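Long-range contact in Alpha/beta hydrolase (Streptomyces albidoflavus, PDB 6KSU), which probably catalyses the heterochiral macrolactamization of non-ribosomal peptides, acting as a serine-type cyclase of the beta-lactamase and penicillin-binding protein family: residues A[392-403]-A[460-471]. Residues are numbered along the deposited sequence; the frame is centred on the assembly and turned at random. Where two conformers were deposited one is given.
Sequences HLGTYANGDLEL and LLQYGGRAMHRL
Arg470 NH2 is gripped by two backbone carbonyls: it donates to Leu393 O at 2.8 Å from within the carbonyl plane, although that oxygen sits 31° out of the guanidinium plane, and more weakly to Gly391 O, while NH1 reaches Val458 O. The carbon chain of Arg470, with CG anti to the backbone N (chi1 -172°) and extended as far as NE, runs alongside Tyr396. Arg470 CG lies over one face of that ring, a CH-pi contact 4.2 Å from the centroid, and Leu461 CD1 lies over the opposite face; Tyr396 OH then bonds His392 O at 2.9 Å, fixing the phenol at its far end. Beneath this stack Tyr396 and Arg470 form a non-hydrogen-bonded pair of the antiparallel strands 394-398 and 466-470, and Ala397 with His469 the adjoining hydrogen-bonded pair. Past them, Leu471 N donates to Thr395 O at 2.8 Å, and a water links Thr395 N to Leu471 O. At the other end Asn398 ND2 donates to Ala467 O within both the amide and carbonyl planes, while its OD1 accepts from Asp140 N. The bend at the end of Met468 lays CE against two backbone carbonyls, Leu401 O at 3.2 Å and Tyr396 O at 3.5 Å. The first and last strands of the eight-stranded C-terminal barrel thus close it, sealed by main-chain bonds and a clamped tyrosine; Asn398, with the Arg466–Asp140 salt bridge, ties this seam to the domain carrying the probable SxxK serine site.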
ATOM      1  N   HIS A 392       2.996 -24.690  18.896  1.00 43.49           N
ATOM      2  CA  HIS A 392       3.137 -23.772  17.781  1.00 35.65           C
ATOM      3  C   HIS A 392       3.408 -24.500  16.476  1.00 33.03           C
ATOM      4  O   HIS A 392       3.331 -23.876  15.416  1.00 34.27           O
ATOM      5  CB  HIS A 392       4.267 -22.779  18.060  1.00 32.94           C
ATOM      6  CG  HIS A 392       3.887 -21.677  19.003  1.00 39.78           C
ATOM      7  ND1 HIS A 392       3.901 -21.829  20.372  1.00 42.86           N
ATOM      8  CD2 HIS A 392       3.484 -20.403  18.773  1.00 39.42           C
ATOM      9  CE1 HIS A 392       3.524 -20.702  20.947  1.00 35.01           C
ATOM     10  NE2 HIS A 392       3.267 -19.820  19.999  1.00 43.50           N
ATOM     11  N   LEU A 393       3.714 -25.797  16.523  1.00 32.91           N
ATOM     12  CA  LEU A 393       4.054 -26.524  15.307  1.00 26.66           C
ATOM     13  C   LEU A 393       2.858 -26.548  14.369  1.00 28.86           C
ATOM     14  O   LEU A 393       1.704 -26.558  14.796  1.00 27.71           O
ATOM     15  CB  LEU A 393       4.506 -27.958  15.618  1.00 25.91           C
ATOM     16  CG  LEU A 393       5.627 -28.151  16.652  1.00 40.18           C
ATOM     17  CD1 LEU A 393       5.677 -29.590  17.214  1.00 41.30           C
ATOM     18  CD2 LEU A 393       6.975 -27.784  16.056  1.00 33.11           C
ATOM     19  N   GLY A 394       3.140 -26.578  13.087  1.00 27.95           N
ATOM     20  CA  GLY A 394       2.082 -26.616  12.100  1.00 28.67           C
ATOM     21  C   GLY A 394       2.487 -25.863  10.850  1.00 28.74           C
ATOM     22  O   GLY A 394       3.572 -25.297  10.759  1.00 22.01           O
ATOM     23  N   THR A 395       1.585 -25.900   9.872  1.00 26.99           N
ATOM     24  CA  THR A 395       1.744 -25.234   8.590  1.00 31.27           C
ATOM     25  C   THR A 395       0.841 -24.005   8.567  1.00 29.90           C
ATOM     26  O   THR A 395      -0.338 -24.098   8.904  1.00 25.94           O
ATOM     27  CB  THR A 395       1.377 -26.182   7.445  1.00 29.01           C
ATOM     28  OG1 THR A 395       2.223 -27.336   7.485  1.00 36.63           O
ATOM     29  CG2 THR A 395       1.554 -25.490   6.106  1.00 35.38           C
ATOM     30  N   TYR A 396       1.389 -22.855   8.195  1.00 28.59           N
ATOM     31  CA  TYR A 396       0.589 -21.638   8.129  1.00 28.51           C
ATOM     32  C   TYR A 396       0.555 -21.149   6.692  1.00 30.96           C
ATOM     33  O   TYR A 396       1.534 -21.291   5.956  1.00 33.74           O
ATOM     34  CB  TYR A 396       1.131 -20.545   9.056  1.00 26.92           C
ATOM     35  CG  TYR A 396       1.182 -20.964  10.515  1.00 28.67           C
ATOM     36  CD1 TYR A 396       0.311 -20.413  11.444  1.00 27.79           C
ATOM     37  CD2 TYR A 396       2.115 -21.904  10.963  1.00 28.33           C
ATOM     38  CE1 TYR A 396       0.351 -20.781  12.776  1.00 32.19           C
ATOM     39  CE2 TYR A 396       2.166 -22.282  12.299  1.00 32.35           C
ATOM     40  CZ  TYR A 396       1.273 -21.720  13.201  1.00 32.91           C
ATOM     41  OH  TYR A 396       1.305 -22.079  14.526  1.00 28.28           O
ATOM     42  N   ALA A 397      -0.575 -20.579   6.281  1.00 25.45           N
ATOM     43  CA  ALA A 397      -0.712 -20.268   4.872  1.00 25.51           C
ATOM     44  C   ALA A 397      -1.507 -18.995   4.664  1.00 28.61           C
ATOM     45  O   ALA A 397      -2.439 -18.677   5.413  1.00 22.57           O
ATOM     46  CB  ALA A 397      -1.365 -21.405   4.092  1.00 26.92           C
ATOM     47  N   ASN A 398      -1.101 -18.274   3.618  1.00 27.81           N
ATOM     48  CA  ASN A 398      -1.869 -17.192   3.015  1.00 24.19           C
ATOM     49  C   ASN A 398      -1.856 -17.465   1.513  1.00 27.84           C
ATOM     50  O   ASN A 398      -0.906 -17.078   0.814  1.00 25.77           O
ATOM     51  CB  ASN A 398      -1.275 -15.826   3.351  1.00 26.56           C
ATOM     52  CG  ASN A 398      -2.168 -14.676   2.891  1.00 28.36           C
ATOM     53  OD1 ASN A 398      -2.575 -14.631   1.729  1.00 24.28           O
ATOM     54  ND2 ASN A 398      -2.475 -13.746   3.804  1.00 20.50           N
ATOM     55  N   GLY A 399      -2.911 -18.122   1.030  1.00 27.71           N
ATOM     56  CA  GLY A 399      -3.035 -18.434  -0.388  1.00 30.88           C
ATOM     57  C   GLY A 399      -1.963 -19.418  -0.822  1.00 36.41           C
ATOM     58  O   GLY A 399      -1.873 -20.536  -0.310  1.00 35.30           O
ATOM     59  N   ASP A 400      -1.116 -18.996  -1.766  1.00 40.09           N
ATOM     60  CA  ASP A 400      -0.037 -19.855  -2.244  1.00 41.18           C
ATOM     61  C   ASP A 400       1.126 -19.907  -1.263  1.00 35.96           C
ATOM     62  O   ASP A 400       1.850 -20.908  -1.214  1.00 39.51           O
ATOM     63  CB  ASP A 400       0.458 -19.368  -3.614  1.00 39.54           C
ATOM     64  CG  ASP A 400      -0.243 -20.065  -4.778  1.00 56.34           C
ATOM     65  OD1 ASP A 400       0.310 -20.041  -5.910  1.00 53.46           O
ATOM     66  OD2 ASP A 400      -1.339 -20.641  -4.563  1.00 55.12           O
ATOM     67  N   LEU A 401       1.320 -18.850  -0.483  1.00 38.63           N
ATOM     68  CA  LEU A 401       2.507 -18.717   0.350  1.00 37.98           C
ATOM     69  C   LEU A 401       2.331 -19.483   1.652  1.00 37.20           C
ATOM     70  O   LEU A 401       1.280 -19.409   2.297  1.00 30.96           O
ATOM     71  CB  LEU A 401       2.801 -17.241   0.625  1.00 37.32           C
ATOM     72  CG  LEU A 401       2.587 -16.311  -0.591  1.00 47.48           C
ATOM     73  CD1 LEU A 401       2.580 -14.819  -0.219  1.00 37.84           C
ATOM     74  CD2 LEU A 401       3.618 -16.592  -1.693  1.00 48.58           C
ATOM     75  N   GLU A 402       3.353 -20.235   2.036  0.51 36.23           N
ATOM     76  CA  GLU A 402       3.235 -21.067   3.220  0.51 36.25           C
ATOM     77  C   GLU A 402       4.528 -21.039   4.019  0.51 35.10           C
ATOM     78  O   GLU A 402       5.614 -20.815   3.480  0.51 34.91           O
ATOM     79  CB  GLU A 402       2.861 -22.516   2.867  0.51 36.31           C
ATOM     80  CG  GLU A 402       3.766 -23.183   1.847  0.51 37.06           C
ATOM     81  CD  GLU A 402       3.189 -24.497   1.357  0.51 40.99           C
ATOM     82  OE1 GLU A 402       2.172 -24.942   1.930  0.51 41.00           O
ATOM     83  OE2 GLU A 402       3.743 -25.075   0.396  0.51 46.49           O
ATOM     84  N   LEU A 403       4.383 -21.264   5.320  1.00 30.96           N
ATOM     85  CA  LEU A 403       5.490 -21.300   6.254  1.00 31.01           C
ATOM     86  C   LEU A 403       5.228 -22.488   7.174  1.00 31.10           C
ATOM     87  O   LEU A 403       4.067 -22.862   7.393  1.00 30.32           O
ATOM     88  CB  LEU A 403       5.563 -19.967   7.021  1.00 30.23           C
ATOM     89  CG  LEU A 403       6.821 -19.128   7.201  1.00 38.31           C
ATOM     90  CD1 LEU A 403       7.584 -19.035   5.880  1.00 32.26           C
ATOM     91  CD2 LEU A 403       6.418 -17.728   7.694  1.00 34.68           C
ATOM     92  N   LEU A 460      -3.195 -17.849  14.250  1.00 30.33           N
ATOM     93  CA  LEU A 460      -2.623 -16.988  13.227  1.00 33.12           C
ATOM     94  C   LEU A 460      -1.169 -16.674  13.521  1.00 28.07           C
ATOM     95  O   LEU A 460      -0.771 -16.500  14.677  1.00 25.05           O
ATOM     96  CB  LEU A 460      -3.380 -15.659  13.111  1.00 37.32           C
ATOM     97  CG  LEU A 460      -4.712 -15.767  12.398  1.00 33.95           C
ATOM     98  CD1 LEU A 460      -5.244 -14.364  12.149  1.00 37.14           C
ATOM     99  CD2 LEU A 460      -4.499 -16.544  11.108  1.00 34.92           C
ATOM    100  N   LEU A 461      -0.397 -16.583  12.449  1.00 25.65           N
ATOM    101  CA  LEU A 461       0.900 -15.932  12.428  1.00 28.32           C
ATOM    102  C   LEU A 461       0.776 -14.698  11.538  1.00 29.51           C
ATOM    103  O   LEU A 461       0.291 -14.799  10.404  1.00 32.47           O
ATOM    104  CB  LEU A 461       1.943 -16.926  11.898  1.00 32.64           C
ATOM    105  CG  LEU A 461       3.413 -16.657  11.597  1.00 39.23           C
ATOM    106  CD1 LEU A 461       4.149 -18.012  11.548  1.00 28.07           C
ATOM    107  CD2 LEU A 461       3.658 -15.827  10.308  1.00 32.70           C
ATOM    108  N   GLN A 462       1.169 -13.523  12.044  1.00 25.28           N
ATOM    109  CA  GLN A 462       1.230 -12.370  11.161  1.00 28.94           C
ATOM    110  C   GLN A 462       2.572 -11.650  11.268  1.00 26.85           C
ATOM    111  O   GLN A 462       3.186 -11.581  12.337  1.00 27.69           O
ATOM    112  CB  GLN A 462       0.030 -11.402  11.378  1.00 27.42           C
ATOM    113  CG  GLN A 462      -0.081 -10.725  12.702  1.00 33.13           C
ATOM    114  CD  GLN A 462      -1.360  -9.905  12.829  1.00 28.19           C
ATOM    115  OE1 GLN A 462      -1.540  -9.203  13.815  1.00 27.41           O
ATOM    116  NE2 GLN A 462      -2.249  -9.990  11.834  1.00 27.38           N
ATOM    117  N   TYR A 463       3.016 -11.138  10.115  1.00 21.88           N
ATOM    118  CA  TYR A 463       4.244 -10.366   9.911  1.00 23.43           C
ATOM    119  C   TYR A 463       4.130  -9.635   8.583  1.00 24.21           C
ATOM    120  O   TYR A 463       3.469 -10.117   7.660  1.00 24.69           O
ATOM    121  CB  TYR A 463       5.502 -11.255   9.889  1.00 25.75           C
ATOM    122  CG  TYR A 463       5.715 -12.047   8.600  1.00 26.54           C
ATOM    123  CD1 TYR A 463       6.618 -11.604   7.627  1.00 26.94           C
ATOM    124  CD2 TYR A 463       5.033 -13.244   8.360  1.00 27.27           C
ATOM    125  CE1 TYR A 463       6.840 -12.329   6.456  1.00 26.55           C
ATOM    126  CE2 TYR A 463       5.235 -13.976   7.179  1.00 30.58           C
ATOM    127  CZ  TYR A 463       6.151 -13.506   6.232  1.00 36.80           C
ATOM    128  OH  TYR A 463       6.382 -14.197   5.058  1.00 41.73           O
ATOM    129  N   GLY A 464       4.823  -8.501   8.474  1.00 24.22           N
ATOM    130  CA  GLY A 464       4.688  -7.659   7.284  1.00 28.07           C
ATOM    131  C   GLY A 464       3.240  -7.311   6.959  1.00 24.44           C
ATOM    132  O   GLY A 464       2.881  -7.138   5.793  1.00 27.70           O
ATOM    133  N   GLY A 465       2.386  -7.241   7.981  1.00 28.10           N
ATOM    134  CA  GLY A 465       0.973  -6.956   7.809  1.00 20.06           C
ATOM    135  C   GLY A 465       0.155  -8.033   7.128  1.00 21.18           C
ATOM    136  O   GLY A 465      -1.030  -7.809   6.881  1.00 19.12           O
ATOM    137  N   ARG A 466       0.726  -9.194   6.807  1.00 22.56           N
ATOM    138  CA  ARG A 466      -0.076 -10.309   6.320  1.00 20.38           C
ATOM    139  C   ARG A 466      -0.331 -11.303   7.449  1.00 25.90           C
ATOM    140  O   ARG A 466       0.490 -11.448   8.354  1.00 24.17           O
ATOM    141  CB  ARG A 466       0.612 -11.033   5.158  1.00 23.55           C
ATOM    142  CG  ARG A 466       0.255 -10.454   3.791  1.00 32.69           C
ATOM    143  CD  ARG A 466       1.109  -9.224   3.488  1.00 27.14           C
ATOM    144  NE  ARG A 466       1.107  -8.872   2.072  1.00 37.35           N
ATOM    145  CZ  ARG A 466       1.617  -7.740   1.591  1.00 38.84           C
ATOM    146  NH1 ARG A 466       2.172  -6.875   2.438  1.00 33.06           N
ATOM    147  NH2 ARG A 466       1.565  -7.470   0.278  1.00 31.01           N
ATOM    148  N   ALA A 467      -1.492 -11.966   7.396  1.00 23.83           N
ATOM    149  CA  ALA A 467      -1.810 -13.100   8.250  1.00 22.29           C
ATOM    150  C   ALA A 467      -1.596 -14.386   7.463  1.00 25.19           C
ATOM    151  O   ALA A 467      -1.703 -14.421   6.237  1.00 24.93           O
ATOM    152  CB  ALA A 467      -3.264 -13.057   8.764  1.00 25.91           C
ATOM    153  N   MET A 468      -1.268 -15.445   8.182  1.00 25.72           N
ATOM    154  CA  MET A 468      -1.172 -16.774   7.596  1.00 28.08           C
ATOM    155  C   MET A 468      -1.967 -17.719   8.473  1.00 25.07           C
ATOM    156  O   MET A 468      -1.762 -17.749   9.687  1.00 29.22           O
ATOM    157  CB  MET A 468       0.291 -17.211   7.480  1.00 29.81           C
ATOM    158  CG  MET A 468       1.166 -16.102   6.900  1.00 33.96           C
ATOM    159  SD  MET A 468       2.630 -16.586   5.991  1.00 40.32           S
ATOM    160  CE  MET A 468       2.076 -17.987   5.048  1.00 35.27           C
ATOM    161  N   HIS A 469      -2.851 -18.497   7.855  1.00 21.29           N
ATOM    162  CA  HIS A 469      -3.767 -19.360   8.583  1.00 31.15           C
ATOM    163  C   HIS A 469      -3.127 -20.706   8.931  1.00 29.86           C
ATOM    164  O   HIS A 469      -2.701 -21.445   8.043  1.00 28.00           O
ATOM    165  CB  HIS A 469      -5.024 -19.592   7.741  1.00 34.62           C
ATOM    166  CG  HIS A 469      -6.138 -20.237   8.496  1.00 45.52           C
ATOM    167  ND1 HIS A 469      -7.213 -20.835   7.870  1.00 52.85           N
ATOM    168  CD2 HIS A 469      -6.352 -20.375   9.827  1.00 48.91           C
ATOM    169  CE1 HIS A 469      -8.040 -21.312   8.786  1.00 57.56           C
ATOM    170  NE2 HIS A 469      -7.540 -21.047   9.981  1.00 52.34           N
ATOM    171  N   ARG A 470      -3.097 -21.045  10.222  1.00 32.20           N
ATOM    172  CA  ARG A 470      -2.681 -22.391  10.637  1.00 31.59           C
ATOM    173  C   ARG A 470      -3.618 -23.444  10.049  1.00 35.16           C
ATOM    174  O   ARG A 470      -4.828 -23.417  10.289  1.00 35.85           O
ATOM    175  CB  ARG A 470      -2.664 -22.502  12.159  1.00 30.41           C
ATOM    176  CG  ARG A 470      -2.061 -23.782  12.700  1.00 29.88           C
ATOM    177  CD  ARG A 470      -1.820 -23.642  14.189  1.00 33.35           C
ATOM    178  NE  ARG A 470      -1.136 -24.788  14.785  1.00 35.61           N
ATOM    179  CZ  ARG A 470      -1.061 -25.008  16.095  1.00 37.46           C
ATOM    180  NH1 ARG A 470      -1.644 -24.166  16.944  1.00 38.62           N
ATOM    181  NH2 ARG A 470      -0.398 -26.063  16.561  1.00 34.23           N
ATOM    182  N   LEU A 471      -3.072 -24.370   9.274  1.00 29.48           N
ATOM    183  CA  LEU A 471      -3.934 -25.290   8.557  1.00 29.51           C
ATOM    184  C   LEU A 471      -4.469 -26.357   9.499  1.00 43.73           C
ATOM    185  O   LEU A 471      -3.806 -26.741  10.472  1.00 41.47           O
ATOM    186  CB  LEU A 471      -3.196 -25.942   7.398  1.00 32.55           C
ATOM    187  CG  LEU A 471      -2.708 -25.042   6.273  1.00 35.22           C
ATOM    188  CD1 LEU A 471      -2.218 -25.908   5.111  1.00 31.88           C
ATOM    189  CD2 LEU A 471      -3.818 -24.097   5.847  1.00 33.62           C
ATOM    190  OXT LEU A 471      -5.578 -26.851   9.295  1.00 46.75           O
TER
HETATM  191  O   HOH W   1      -0.818 -27.224  10.635  1.00 31.09           O